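Local coordinates for protein TudS (PDB 6Z96) that removes sulfur from thiouracil in a non-redox reaction that depends on a [4Fe-4S] cluster and probably passes through a [4Fe-5S] intermediate, at residues L40-L50 with E75-L86. Residues are numbered along the deposited sequence; the frame is centred on the assembly and turned at random.
Sequences LAFCPEVAGGL and EFDRGAELALGL. With SF4 (iron/sulfur cluster), chain C; EDO (1,2-ethanediol), chain E.
Phe42, at the end of edge strand 39-42 of a four-stranded parallel sheet, lays its ring on helix 73-90, which runs antiparallel to the strand as the helical crossover leading on to strand 94-96. Ala83 CA stands over one face of that ring, 4.0 Å from its centroid, a CH-pi contact, while Gly79 O lies at the edge. With CG anti to the backbone N (chi1 -173°), the ring is carried down to the helix, and Leu86 CD2 and Leu82 CB pack round it.

Beyond Phe42 the backbones themselves meet: Pro44 and Gly79 have CA atoms 4.0 Å apart, and Gly79 CA makes a CA-H...O contact of 3.2 Å with Pro44 O. Gly48 CA does likewise with Glu75 O, and a CB on either glycine would clash with the carbonyl opposite it. Glu45 CG sits over a face of the Phe76 ring in a second CH-pi contact, its carboxylate turned 36° from the ring plane, with Leu50 CD1 touching Phe76 CE1.

The carboxylate is buried beside the cluster and near the bound H2S: OE1 forms a salt bridge with Arg54 and accepts a hydrogen bond from O1 of an ethanediol, probably a crystallisation additive, whereas OE2 is hydrogen-bonded to Ser103. Were an alanine to replace Glu45, Arg54 would probably lose its carboxylate mate, Ser103 this partner and the Phe76 ring the cover of CG over one face.

Helix 44-47 is thus seated on the longer helix and closed by a Schellman motif at Gly49. At its opposite end, N-cap Cys43 binds iron FE3 of the cluster through SG at 2.3 Å, and the same sulfur accepts from Val46 N at 3.5 Å, nearly straight at 166°.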
# COMPACT_ATOMS: atom_id res chain seq x y z
N LEU A 40 1.15 7.00 9.18
CA LEU A 40 2.05 5.93 9.58
C LEU A 40 2.59 5.20 8.38
O LEU A 40 1.84 4.56 7.65
CB LEU A 40 1.35 4.95 10.53
CG LEU A 40 0.79 5.54 11.84
CD1 LEU A 40 0.35 4.43 12.77
CD2 LEU A 40 1.84 6.40 12.57
N ALA A 41 3.89 5.28 8.18
CA ALA A 41 4.54 4.66 7.03
C ALA A 41 4.56 3.16 7.18
O ALA A 41 4.90 2.67 8.24
CB ALA A 41 5.97 5.16 6.94
N PHE A 42 4.30 2.45 6.07
CA PHE A 42 4.35 0.99 6.14
C PHE A 42 4.66 0.46 4.77
O PHE A 42 4.07 0.92 3.80
CB PHE A 42 2.99 0.43 6.63
CG PHE A 42 3.05 -1.07 6.87
CD1 PHE A 42 2.58 -1.96 5.92
CD2 PHE A 42 3.61 -1.57 8.03
CE1 PHE A 42 2.69 -3.33 6.12
CE2 PHE A 42 3.70 -2.95 8.23
CZ PHE A 42 3.23 -3.82 7.27
N CYS A 43 5.57 -0.53 4.70
CA CYS A 43 5.84 -1.18 3.41
C CYS A 43 5.57 -2.67 3.61
O CYS A 43 6.37 -3.35 4.26
CB CYS A 43 7.28 -0.98 2.94
SG CYS A 43 7.68 -1.96 1.48
N PRO A 44 4.51 -3.21 3.02
CA PRO A 44 4.21 -4.64 3.21
C PRO A 44 5.33 -5.58 2.76
O PRO A 44 5.54 -6.60 3.41
CB PRO A 44 2.95 -4.85 2.35
CG PRO A 44 2.30 -3.46 2.28
CD PRO A 44 3.45 -2.50 2.27
N GLU A 45 6.02 -5.25 1.65
CA GLU A 45 7.04 -6.18 1.16
C GLU A 45 8.24 -6.24 2.07
O GLU A 45 8.75 -7.34 2.34
CB GLU A 45 7.40 -5.90 -0.28
CG GLU A 45 6.23 -6.29 -1.15
CD GLU A 45 6.26 -5.77 -2.57
OE1 GLU A 45 7.38 -5.56 -3.09
OE2 GLU A 45 5.17 -5.60 -3.19
N VAL A 46 8.68 -5.09 2.57
CA VAL A 46 9.81 -5.07 3.50
C VAL A 46 9.37 -5.68 4.84
O VAL A 46 10.09 -6.50 5.43
CB VAL A 46 10.36 -3.65 3.67
CG1 VAL A 46 11.34 -3.57 4.82
CG2 VAL A 46 11.01 -3.18 2.36
N ALA A 47 8.14 -5.36 5.30
CA ALA A 47 7.66 -5.93 6.58
C ALA A 47 7.56 -7.46 6.48
O ALA A 47 7.84 -8.16 7.46
CB ALA A 47 6.28 -5.35 6.92
N GLY A 48 7.22 -7.95 5.28
CA GLY A 48 7.06 -9.38 5.01
C GLY A 48 8.37 -10.14 4.87
O GLY A 48 8.37 -11.36 4.74
N GLY A 49 9.51 -9.41 4.89
CA GLY A 49 10.84 -10.02 4.85
C GLY A 49 11.59 -9.95 3.55
O GLY A 49 12.68 -10.55 3.44
N LEU A 50 11.07 -9.20 2.55
CA LEU A 50 11.77 -9.11 1.28
C LEU A 50 12.85 -8.01 1.35
O LEU A 50 12.75 -7.05 2.12
CB LEU A 50 10.79 -8.83 0.15
CG LEU A 50 9.78 -9.96 -0.09
CD1 LEU A 50 8.67 -9.50 -1.02
CD2 LEU A 50 10.46 -11.17 -0.65
N GLU A 75 5.75 -14.06 1.72
CA GLU A 75 6.18 -12.76 2.20
C GLU A 75 5.12 -11.70 1.93
O GLU A 75 4.89 -10.84 2.77
CB GLU A 75 7.50 -12.38 1.50
CG GLU A 75 8.66 -13.27 1.96
CD GLU A 75 8.77 -14.66 1.35
OE1 GLU A 75 8.09 -14.93 0.33
OE2 GLU A 75 9.50 -15.50 1.92
N PHE A 76 4.46 -11.78 0.78
CA PHE A 76 3.39 -10.82 0.46
C PHE A 76 2.23 -10.98 1.45
O PHE A 76 1.67 -9.98 1.90
CB PHE A 76 2.87 -11.04 -0.96
CG PHE A 76 3.66 -10.26 -1.98
CD1 PHE A 76 4.97 -10.58 -2.25
CD2 PHE A 76 3.10 -9.17 -2.63
CE1 PHE A 76 5.71 -9.84 -3.16
CE2 PHE A 76 3.84 -8.43 -3.55
CZ PHE A 76 5.14 -8.78 -3.81
N ASP A 77 1.88 -12.23 1.79
CA ASP A 77 0.76 -12.47 2.72
C ASP A 77 1.13 -12.05 4.13
O ASP A 77 0.30 -11.48 4.84
CB ASP A 77 0.35 -13.95 2.69
CG ASP A 77 -0.34 -14.39 1.40
OD1 ASP A 77 -0.73 -13.51 0.59
OD2 ASP A 77 -0.51 -15.63 1.21
N ARG A 78 2.39 -12.27 4.54
CA ARG A 78 2.85 -11.80 5.85
C ARG A 78 2.76 -10.29 5.93
O ARG A 78 2.28 -9.76 6.93
CB ARG A 78 4.29 -12.28 6.10
CG ARG A 78 4.88 -11.65 7.39
CD ARG A 78 6.27 -12.17 7.72
NE ARG A 78 6.15 -13.34 8.59
CZ ARG A 78 7.18 -13.96 9.16
NH1 ARG A 78 8.42 -13.54 8.96
NH2 ARG A 78 6.97 -15.01 9.96
N GLY A 79 3.25 -9.60 4.90
CA GLY A 79 3.21 -8.14 4.91
C GLY A 79 1.78 -7.60 4.94
O GLY A 79 1.50 -6.62 5.65
N ALA A 80 0.86 -8.26 4.21
CA ALA A 80 -0.55 -7.82 4.25
C ALA A 80 -1.13 -7.99 5.65
O ALA A 80 -1.80 -7.09 6.16
CB ALA A 80 -1.39 -8.62 3.25
N GLU A 81 -0.85 -9.14 6.29
CA GLU A 81 -1.36 -9.37 7.65
C GLU A 81 -0.77 -8.40 8.64
O GLU A 81 -1.48 -7.96 9.55
CB GLU A 81 -1.07 -10.81 8.05
CG GLU A 81 -1.65 -11.19 9.40
CD GLU A 81 -3.16 -11.25 9.53
OE1 GLU A 81 -3.63 -11.11 10.68
OE2 GLU A 81 -3.87 -11.44 8.52
N LEU A 82 0.51 -8.03 8.46
CA LEU A 82 1.13 -7.05 9.36
C LEU A 82 0.52 -5.66 9.14
O LEU A 82 0.37 -4.90 10.11
CB LEU A 82 2.64 -7.04 9.16
CG LEU A 82 3.32 -8.26 9.73
CD1 LEU A 82 4.76 -8.34 9.25
CD2 LEU A 82 3.26 -8.25 11.27
N ALA A 83 0.15 -5.32 7.90
CA ALA A 83 -0.52 -4.02 7.65
C ALA A 83 -1.87 -3.99 8.38
O ALA A 83 -2.19 -3.02 9.06
CB ALA A 83 -0.73 -3.80 6.15
N LEU A 84 -2.61 -5.10 8.30
CA LEU A 84 -3.89 -5.21 9.00
C LEU A 84 -3.68 -5.11 10.52
O LEU A 84 -4.43 -4.41 11.19
CB LEU A 84 -4.56 -6.55 8.64
CG LEU A 84 -5.86 -6.82 9.39
CD1 LEU A 84 -6.91 -5.81 9.01
CD2 LEU A 84 -6.37 -8.22 9.13
N GLY A 85 -2.64 -5.78 11.03
CA GLY A 85 -2.33 -5.75 12.46
C GLY A 85 -2.04 -4.35 12.95
O GLY A 85 -2.48 -3.99 14.05
N LEU A 86 -1.32 -3.55 12.15
CA LEU A 86 -1.02 -2.18 12.53
C LEU A 86 -2.31 -1.36 12.55
O LEU A 86 -2.54 -0.58 13.48
CB LEU A 86 0.00 -1.58 11.55
CG LEU A 86 0.36 -0.13 11.78
CD1 LEU A 86 1.08 0.02 13.10
CD2 LEU A 86 1.21 0.41 10.65
FE1 SF4 C . 6.08 -1.50 -2.95
FE2 SF4 C . 5.65 0.97 -1.91
FE3 SF4 C . 6.39 -1.10 -0.24
FE4 SF4 C . 3.87 -1.00 -1.33
S1 SF4 C . 4.82 0.46 0.20
S2 SF4 C . 5.21 -2.84 -1.19
S3 SF4 C . 4.32 -0.13 -3.43
S4 SF4 C . 7.64 -0.13 -1.93
C1 EDO E . 8.64 -7.01 -5.63
O1 EDO E . 7.29 -6.56 -5.72
C2 EDO E . 8.74 -8.28 -4.86
O2 EDO E . 10.02 -8.91 -5.00